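Local coordinates for protein fibrillarin-like rRNA/tRNA 2'-O-methyltransferase (Aeropyrum pernix, PDB 4DF3) that probably transfers methyl groups from S-adenosyl-L-methionine to ribose 2'-hydroxyls of rRNA and tRNA, at sites chosen by a guide RNA within box C/D ribonucleoprotein particles, at residues P74-E77 with G78-I81; A161-V164 with V165-R169; K183-S186 with I187-T190. The protein carries 2 engineered substitutions. All blocks are in the same frame, centred on the assembly; numbering follows the deposited sequence.

In the fold
All three interactions are local, each within one continuous run of the Rossmann-like methyltransferase domain. Interaction 2 is the buried one, within helix 160-171 near the bound S-adenosylmethionine, and joins main-chain helix bonds to apolar packing and one asparagine. Interactions 1 and 3 are partly buried, on opposite sides of the chain's centre: 74-81 is a beta turn leading into strand 80-84, whereas 183-190 runs from the end of strand 176-183 into a short helix. In both, an aspartate grips a backbone N-H three residues earlier, but D79 adds a tyrosine and a water, D188 an arginine and the backbone of S194. Interactions 1 and 2 both reach strand 80-84; 2 and 3 both touch helix 195-206.

Interaction 1: P74-E77 with G78-I81; sequences PVKE and GDRI
The carboxylate of D79 folds back onto the backbone of K76: OD2 takes the N-H of K76 at 2.9 Å, with an N-H...O angle of 163°. The donor stands well above the carboxylate plane, 66° out of it, so the acid lies with a face turned to the peptide. Conversely, the N-H of D79 bonds to K76 O at 3.0 Å, and one residue holds the other by both main chain and side chain. With CG anti to its carbonyl carbon (chi1 -85°), D79 carries the acid beside its backbone N, over the K76 peptide. The motif is a type II beta turn from K76 to D79, with G78 at the third position, where phi is positive and a CB would clash with E77 O; the turn delivers the chain into strand 80-84 of the central sheet. A water bridges the turn, donating to E77 O at 2.8 Å and to D79 OD1 at 2.7 Å. Replacing D79 by an alanine is likely to leave the K76 N-H and Y177 OH without this partner and the water with one anchor fewer. Next to the turn, V75 CG1 meets I81 CD1 at 3.8 Å, the two side chains crossing at about a right angle. Y177 OH of strand 176-183 also bonds to D79 OD2, and I99 of helix 90-99 packs against V75, D79 and I81.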
ATOM      1  N   PRO A  74      -5.640  -4.315   6.487  1.00 13.09           N
ATOM      2  CA  PRO A  74      -5.094  -4.028   7.805  1.00 13.97           C
ATOM      3  C   PRO A  74      -4.755  -2.574   8.042  1.00 11.33           C
ATOM      4  O   PRO A  74      -4.451  -2.246   9.185  1.00 11.77           O
ATOM      5  CB  PRO A  74      -3.783  -4.842   7.840  1.00 14.34           C
ATOM      6  CG  PRO A  74      -3.419  -5.168   6.520  1.00 14.36           C
ATOM      7  CD  PRO A  74      -4.696  -5.056   5.614  1.00 15.06           C
ATOM      8  N   VAL A  75      -4.780  -1.746   6.983  1.00 10.92           N
ATOM      9  CA  VAL A  75      -4.461  -0.318   7.101  1.00 10.51           C
ATOM     10  C   VAL A  75      -5.718   0.358   7.720  1.00 12.62           C
ATOM     11  O   VAL A  75      -6.820   0.293   7.142  1.00 11.55           O
ATOM     12  CB  VAL A  75      -4.183   0.360   5.693  1.00 12.66           C
ATOM     13  CG1 VAL A  75      -3.995   1.920   5.832  1.00 11.13           C
ATOM     14  CG2 VAL A  75      -2.946  -0.240   4.991  1.00 13.35           C
ATOM     15  N   LYS A  76      -5.526   0.994   8.883  1.00 12.87           N
ATOM     16  CA  LYS A  76      -6.607   1.592   9.694  1.00 13.32           C
ATOM     17  C   LYS A  76      -6.395   3.068  10.019  1.00 13.52           C
ATOM     18  O   LYS A  76      -5.258   3.550  10.127  1.00 10.17           O
ATOM     19  CB  LYS A  76      -6.692   0.944  11.081  1.00 13.94           C
ATOM     20  CG  LYS A  76      -6.957  -0.576  11.098  1.00 20.95           C
ATOM     21  CD  LYS A  76      -8.453  -0.829  10.963  1.00 21.35           C
ATOM     22  CE  LYS A  76      -8.732  -2.302  10.694  1.00 23.04           C
ATOM     23  NZ  LYS A  76     -10.201  -2.419  10.243  1.00 25.86           N
ATOM     24  N   GLU A  77      -7.528   3.748  10.252  1.00 14.44           N
ATOM     25  CA  GLU A  77      -7.477   5.114  10.751  1.00 14.68           C
ATOM     26  C   GLU A  77      -6.459   5.273  11.885  1.00 14.22           C
ATOM     27  O   GLU A  77      -6.434   4.482  12.850  1.00 13.10           O
ATOM     28  CB  GLU A  77      -8.868   5.536  11.229  1.00 15.76           C
ATOM     29  CG  GLU A  77      -8.877   6.983  11.722  1.00 19.74           C
ATOM     30  CD  GLU A  77     -10.217   7.325  12.390  1.00 32.27           C
ATOM     31  OE1 GLU A  77     -11.006   6.390  12.680  1.00 33.43           O
ATOM     32  OE2 GLU A  77     -10.456   8.529  12.623  1.00 34.00           O
ATOM     33  N   GLY A  78      -5.595   6.267  11.730  1.00 15.13           N
ATOM     34  CA  GLY A  78      -4.522   6.558  12.728  1.00 15.72           C
ATOM     35  C   GLY A  78      -3.220   5.770  12.723  1.00 13.54           C
ATOM     36  O   GLY A  78      -2.329   6.013  13.562  1.00 13.37           O
ATOM     37  N   ASP A  79      -3.122   4.783  11.838  1.00 12.16           N
ATOM     38  CA  ASP A  79      -1.942   3.961  11.762  1.00 11.15           C
ATOM     39  C   ASP A  79      -0.696   4.820  11.413  1.00 11.32           C
ATOM     40  O   ASP A  79      -0.774   5.758  10.638  1.00 12.14           O
ATOM     41  CB  ASP A  79      -2.060   2.923  10.638  1.00 10.79           C
ATOM     42  CG  ASP A  79      -2.786   1.667  11.055  1.00 12.90           C
ATOM     43  OD1 ASP A  79      -3.169   1.562  12.221  1.00 13.06           O
ATOM     44  OD2 ASP A  79      -2.978   0.776  10.171  1.00 10.04           O
ATOM     45  N   ARG A  80       0.425   4.381  11.952  1.00  9.54           N
ATOM     46  CA  ARG A  80       1.730   4.813  11.521  1.00 10.94           C
ATOM     47  C   ARG A  80       2.270   3.643  10.679  1.00 10.88           C
ATOM     48  O   ARG A  80       2.249   2.467  11.151  1.00 10.30           O
ATOM     49  CB  ARG A  80       2.606   4.949  12.765  1.00 13.50           C
ATOM     50  CG  ARG A  80       2.053   5.927  13.819  1.00 20.53           C
ATOM     51  CD  ARG A  80       1.880   7.286  13.295  1.00 31.60           C
ATOM     52  NE  ARG A  80       1.030   8.132  14.153  1.00 41.33           N
ATOM     53  CZ  ARG A  80       1.479   9.069  15.001  1.00 43.32           C
ATOM     54  NH1 ARG A  80       2.794   9.313  15.141  1.00 42.50           N
ATOM     55  NH2 ARG A  80       0.601   9.777  15.715  1.00 45.51           N
ATOM     56  N   ILE A  81       2.742   3.949   9.462  1.00  6.73           N
ATOM     57  CA  ILE A  81       3.097   2.936   8.462  1.00  7.46           C
ATOM     58  C   ILE A  81       4.490   3.221   7.926  1.00  6.16           C
ATOM     59  O   ILE A  81       4.811   4.369   7.533  1.00  9.03           O
ATOM     60  CB  ILE A  81       2.091   2.982   7.266  1.00  8.14           C
ATOM     61  CG1 ILE A  81       0.684   2.543   7.722  1.00 12.74           C
ATOM     62  CG2 ILE A  81       2.519   2.036   6.146  1.00 10.38           C
ATOM     63  CD1 ILE A  81      -0.367   2.866   6.687  1.00 15.54           C
TER
HETATM   64  O   HOH W   1      -4.680   2.713  14.107  1.00 22.86           O

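Interaction 2: A161-V164 with V165-R169; sequences AAIV and VRNAR
N167 turns back along the helix to I163, one turn earlier, and the two side chains lie side by side. Its CB sits 3.6 Å from I163 O. CG, anti to the carbonyl carbon of N167 (chi1 -79°), stays beside the backbone N, which brings the N-H edge of the amide to that same oxygen. ND2 donates to I163 O at 2.9 Å; the acceptor lies almost in the amide plane, while ND2 stands above the carbonyl plane. The regular helix bond from N167 N reaches I163 O at 3.0 Å from the opposite face, so two donors of one residue clasp a single oxygen. ND2 also touches I163 CG2 at 3.7 Å. It bonds to A135 O, of the S-adenosyl-L-methionine site, and OD1 at the tip accepts from Y141 OH, which together fix the amide's rotation. The R166 guanidinium has A162 O over one face, and its NH1 bonds to R136 O. These residues make up most of helix 160-171 of the Rossmann-like domain, with I163 next to the cofactor pocket: I163 and N167 face strand 80-84 through L84, V164 and A168 rest on strand 148-153, and A161 and V164 meet L204 of helix 195-206.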
ATOM      1  N   ALA A 161      12.641  -9.780   0.932  1.00 17.02           N
ATOM      2  CA  ALA A 161      12.228 -10.278   2.223  1.00 17.40           C
ATOM      3  C   ALA A 161      13.284  -9.955   3.300  1.00 16.47           C
ATOM      4  O   ALA A 161      12.905  -9.598   4.404  1.00 14.61           O
ATOM      5  CB  ALA A 161      11.876 -11.750   2.200  1.00 17.71           C
ATOM      6  N   ALA A 162      14.572 -10.081   2.968  1.00 16.27           N
ATOM      7  CA  ALA A 162      15.661  -9.683   3.903  1.00 15.22           C
ATOM      8  C   ALA A 162      15.584  -8.205   4.263  1.00 13.84           C
ATOM      9  O   ALA A 162      15.799  -7.868   5.417  1.00 13.28           O
ATOM     10  CB  ALA A 162      17.066 -10.019   3.291  1.00 15.92           C
ATOM     11  N   ILE A 163      15.245  -7.361   3.289  1.00 12.54           N
ATOM     12  CA  ILE A 163      15.106  -5.899   3.553  1.00 12.93           C
ATOM     13  C   ILE A 163      13.923  -5.708   4.506  1.00 13.07           C
ATOM     14  O   ILE A 163      13.997  -4.909   5.490  1.00 12.51           O
ATOM     15  CB  ILE A 163      14.864  -5.124   2.250  1.00 13.76           C
ATOM     16  CG1 ILE A 163      16.086  -5.286   1.340  1.00 14.92           C
ATOM     17  CG2 ILE A 163      14.430  -3.612   2.527  1.00 14.98           C
ATOM     18  CD1 ILE A 163      15.882  -4.681  -0.021  1.00 16.25           C
ATOM     19  N   VAL A 164      12.812  -6.399   4.181  1.00  9.98           N
ATOM     20  CA  VAL A 164      11.636  -6.358   5.084  1.00 14.17           C
ATOM     21  C   VAL A 164      11.960  -6.767   6.501  1.00 12.74           C
ATOM     22  O   VAL A 164      11.565  -6.034   7.461  1.00 12.92           O
ATOM     23  CB  VAL A 164      10.467  -7.174   4.535  1.00 13.16           C
ATOM     24  CG1 VAL A 164       9.331  -7.383   5.583  1.00 14.59           C
ATOM     25  CG2 VAL A 164       9.927  -6.452   3.215  1.00 13.82           C
ATOM     26  N   VAL A 165      12.643  -7.925   6.659  1.00 13.85           N
ATOM     27  CA  VAL A 165      12.911  -8.412   8.029  1.00 13.26           C
ATOM     28  C   VAL A 165      13.749  -7.417   8.818  1.00 14.02           C
ATOM     29  O   VAL A 165      13.522  -7.181  10.013  1.00 13.75           O
ATOM     30  CB  VAL A 165      13.526  -9.830   7.945  1.00 13.79           C
ATOM     31  CG1 VAL A 165      14.160 -10.243   9.245  1.00 16.03           C
ATOM     32  CG2 VAL A 165      12.397 -10.817   7.505  1.00 13.91           C
ATOM     33  N   ARG A 166      14.750  -6.848   8.144  1.00 14.00           N
ATOM     34  CA  ARG A 166      15.686  -5.890   8.773  1.00 15.42           C
ATOM     35  C   ARG A 166      14.954  -4.653   9.257  1.00 14.16           C
ATOM     36  O   ARG A 166      15.129  -4.190  10.410  1.00 15.62           O
ATOM     37  CB  ARG A 166      16.723  -5.490   7.743  1.00 14.11           C
ATOM     38  CG  ARG A 166      17.957  -4.763   8.347  1.00 17.87           C
ATOM     39  CD  ARG A 166      18.961  -4.542   7.272  1.00 20.87           C
ATOM     40  NE  ARG A 166      19.381  -5.818   6.656  1.00 17.88           N
ATOM     41  CZ  ARG A 166      19.530  -5.999   5.351  1.00 17.64           C
ATOM     42  NH1 ARG A 166      19.359  -5.005   4.490  1.00 19.36           N
ATOM     43  NH2 ARG A 166      19.908  -7.196   4.901  1.00 22.34           N
ATOM     44  N   ASN A 167      14.140  -4.073   8.358  1.00 13.61           N
ATOM     45  CA  ASN A 167      13.286  -2.974   8.784  1.00 13.36           C
ATOM     46  C   ASN A 167      12.283  -3.375   9.904  1.00 12.12           C
ATOM     47  O   ASN A 167      11.999  -2.597  10.814  1.00 14.19           O
ATOM     48  CB  ASN A 167      12.562  -2.399   7.592  1.00 11.51           C
ATOM     49  CG  ASN A 167      13.452  -1.475   6.795  1.00 10.46           C
ATOM     50  OD1 ASN A 167      13.375  -0.246   6.964  1.00 10.21           O
ATOM     51  ND2 ASN A 167      14.321  -2.052   5.910  1.00 12.13           N
ATOM     52  N   ALA A 168      11.689  -4.545   9.812  1.00 11.63           N
ATOM     53  CA  ALA A 168      10.689  -4.910  10.828  1.00 13.31           C
ATOM     54  C   ALA A 168      11.361  -4.979  12.183  1.00 15.61           C
ATOM     55  O   ALA A 168      10.773  -4.605  13.191  1.00 14.22           O
ATOM     56  CB  ALA A 168      10.015  -6.291  10.520  1.00 13.19           C
ATOM     57  N   ARG A 169      12.571  -5.561  12.228  1.00 16.71           N
ATOM     58  CA  ARG A 169      13.299  -5.653  13.551  1.00 18.07           C
ATOM     59  C   ARG A 169      13.509  -4.306  14.217  1.00 16.87           C
ATOM     60  O   ARG A 169      13.345  -4.169  15.453  1.00 18.60           O
ATOM     61  CB  ARG A 169      14.645  -6.398  13.361  1.00 18.93           C
ATOM     62  CG  ARG A 169      14.408  -7.907  13.317  1.00 24.74           C
ATOM     63  CD  ARG A 169      15.557  -8.778  12.806  1.00 34.28           C
ATOM     64  NE  ARG A 169      15.176 -10.194  12.954  1.00 36.99           N
ATOM     65  CZ  ARG A 169      15.804 -11.239  12.387  1.00 41.64           C
ATOM     66  NH1 ARG A 169      16.866 -11.063  11.591  1.00 40.76           N
ATOM     67  NH2 ARG A 169      15.352 -12.485  12.611  1.00 40.76           N
TER

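Interaction 3: K183-S186 with I187-T190; sequences KARS and IDVT
R185 and D188 are joined by charge and by backbone at the start of helix 186-190. The salt bridge is loose: R185 NH2 reaches D188 OD1 at 3.4 Å and NE reaches OD2 at 3.5 Å, both weak bonds though nearly straight. OD1 lies at the guanidinium edge, in its plane, yet the two flat groups are turned 43° apart. A bend at chi3 (-53°) brings the end of the arginine round to the acid. The shorter bond is to the main chain, where R185 N donates to D188 OD2 at 2.8 Å on the anti side of the carboxylate. In return D188 N donates to R185 O at 2.9 Å. S186 O accepts T190 N at 3.0 Å as a regular helical bond and V189 N more weakly. Apolar contact comes from I187, whose CD1 sits 4.1 Å over the centre of the guanidinium face, while its CG1 touches R185 CB. S194 N bonds to D188 OD1, and Y197 of helix 195-206 packs on A184, D188 and V189. With two backbone N-H groups and an arginine around it, the buried D188 carboxylate is probably kept ionised, and it links the loop after strand 176-183 to the helix that follows.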
ATOM      1  N   LYS A 183       7.402 -10.424  -6.825  1.00 14.50           N
ATOM      2  CA  LYS A 183       7.335 -10.936  -8.194  1.00 16.46           C
ATOM      3  C   LYS A 183       6.884 -12.359  -8.109  1.00 14.25           C
ATOM      4  O   LYS A 183       7.474 -13.158  -7.382  1.00 17.60           O
ATOM      5  CB  LYS A 183       8.732 -10.838  -8.826  1.00 17.06           C
ATOM      6  CG  LYS A 183       8.697 -10.639 -10.302  1.00 26.50           C
ATOM      7  CD  LYS A 183       8.542  -9.131 -10.624  1.00 34.11           C
ATOM      8  CE  LYS A 183       8.522  -8.768 -12.134  1.00 37.64           C
ATOM      9  NZ  LYS A 183       9.380  -9.580 -13.056  1.00 40.20           N
ATOM     10  N   ALA A 184       5.805 -12.694  -8.816  1.00 13.26           N
ATOM     11  CA  ALA A 184       5.233 -13.988  -8.755  1.00 14.52           C
ATOM     12  C   ALA A 184       4.345 -14.221  -9.982  1.00 15.76           C
ATOM     13  O   ALA A 184       3.687 -13.302 -10.482  1.00 14.61           O
ATOM     14  CB  ALA A 184       4.317 -14.164  -7.459  1.00 13.14           C
ATOM     15  N   ARG A 185       4.366 -15.461 -10.466  1.00 16.58           N
ATOM     16  CA  ARG A 185       3.441 -15.876 -11.541  1.00 16.17           C
ATOM     17  C   ARG A 185       2.192 -16.455 -10.926  1.00 15.25           C
ATOM     18  O   ARG A 185       2.196 -16.855  -9.777  1.00 12.82           O
ATOM     19  CB  ARG A 185       4.106 -16.926 -12.413  1.00 18.24           C
ATOM     20  CG  ARG A 185       5.266 -16.360 -13.241  1.00 22.48           C
ATOM     21  CD  ARG A 185       6.252 -17.490 -13.721  1.00 31.73           C
ATOM     22  NE  ARG A 185       6.722 -18.314 -12.594  1.00 37.57           N
ATOM     23  CZ  ARG A 185       7.461 -19.418 -12.713  1.00 40.27           C
ATOM     24  NH1 ARG A 185       7.851 -19.831 -13.916  1.00 43.49           N
ATOM     25  NH2 ARG A 185       7.812 -20.107 -11.629  1.00 40.63           N
ATOM     26  N   SER A 186       1.102 -16.539 -11.701  1.00 13.19           N
ATOM     27  CA  SER A 186      -0.109 -17.060 -11.118  1.00 13.43           C
ATOM     28  C   SER A 186       0.226 -18.446 -10.501  1.00 13.58           C
ATOM     29  O   SER A 186      -0.249 -18.751  -9.368  1.00 13.44           O
ATOM     30  CB  SER A 186      -1.176 -17.185 -12.187  1.00 14.30           C
ATOM     31  OG  SER A 186      -2.406 -17.474 -11.537  1.00 22.73           O
ATOM     32  N   ILE A 187       1.001 -19.260 -11.232  1.00 14.81           N
ATOM     33  CA  ILE A 187       1.315 -20.643 -10.788  1.00 15.77           C
ATOM     34  C   ILE A 187       2.106 -20.713  -9.473  1.00 16.48           C
ATOM     35  O   ILE A 187       1.990 -21.684  -8.729  1.00 16.34           O
ATOM     36  CB  ILE A 187       2.025 -21.467 -11.821  1.00 18.20           C
ATOM     37  CG1 ILE A 187       3.400 -20.849 -12.207  1.00 15.82           C
ATOM     38  CG2 ILE A 187       1.117 -21.611 -13.067  1.00 21.70           C
ATOM     39  CD1 ILE A 187       4.237 -21.934 -13.036  1.00 22.34           C
ATOM     40  N   ASP A 188       2.852 -19.658  -9.164  1.00 14.38           N
ATOM     41  CA  ASP A 188       3.526 -19.635  -7.846  1.00 14.05           C
ATOM     42  C   ASP A 188       2.530 -19.645  -6.666  1.00 13.69           C
ATOM     43  O   ASP A 188       2.808 -20.225  -5.594  1.00 14.91           O
ATOM     44  CB  ASP A 188       4.386 -18.386  -7.741  1.00 14.23           C
ATOM     45  CG  ASP A 188       5.576 -18.440  -8.642  1.00 17.31           C
ATOM     46  OD1 ASP A 188       6.279 -19.437  -8.657  1.00 17.93           O
ATOM     47  OD2 ASP A 188       5.849 -17.475  -9.318  1.00 21.56           O
ATOM     48  N   VAL A 189       1.384 -18.999  -6.856  1.00 11.80           N
ATOM     49  CA  VAL A 189       0.335 -18.905  -5.859  1.00 13.23           C
ATOM     50  C   VAL A 189      -0.537 -20.123  -5.876  1.00 14.91           C
ATOM     51  O   VAL A 189      -0.879 -20.649  -4.829  1.00 14.97           O
ATOM     52  CB  VAL A 189      -0.492 -17.566  -6.009  1.00 11.69           C
ATOM     53  CG1 VAL A 189      -1.591 -17.443  -4.851  1.00 13.67           C
ATOM     54  CG2 VAL A 189       0.557 -16.374  -5.793  1.00 11.21           C
ATOM     55  N   THR A 190      -0.907 -20.591  -7.077  1.00 14.55           N
ATOM     56  CA  THR A 190      -2.010 -21.565  -7.156  1.00 15.78           C
ATOM     57  C   THR A 190      -1.544 -22.968  -7.184  1.00 16.15           C
ATOM     58  O   THR A 190      -2.288 -23.863  -6.778  1.00 18.87           O
ATOM     59  CB  THR A 190      -2.838 -21.410  -8.448  1.00 15.53           C
ATOM     60  OG1 THR A 190      -1.922 -21.491  -9.568  1.00 15.31           O
ATOM     61  CG2 THR A 190      -3.546 -20.084  -8.459  1.00 17.79           C
TER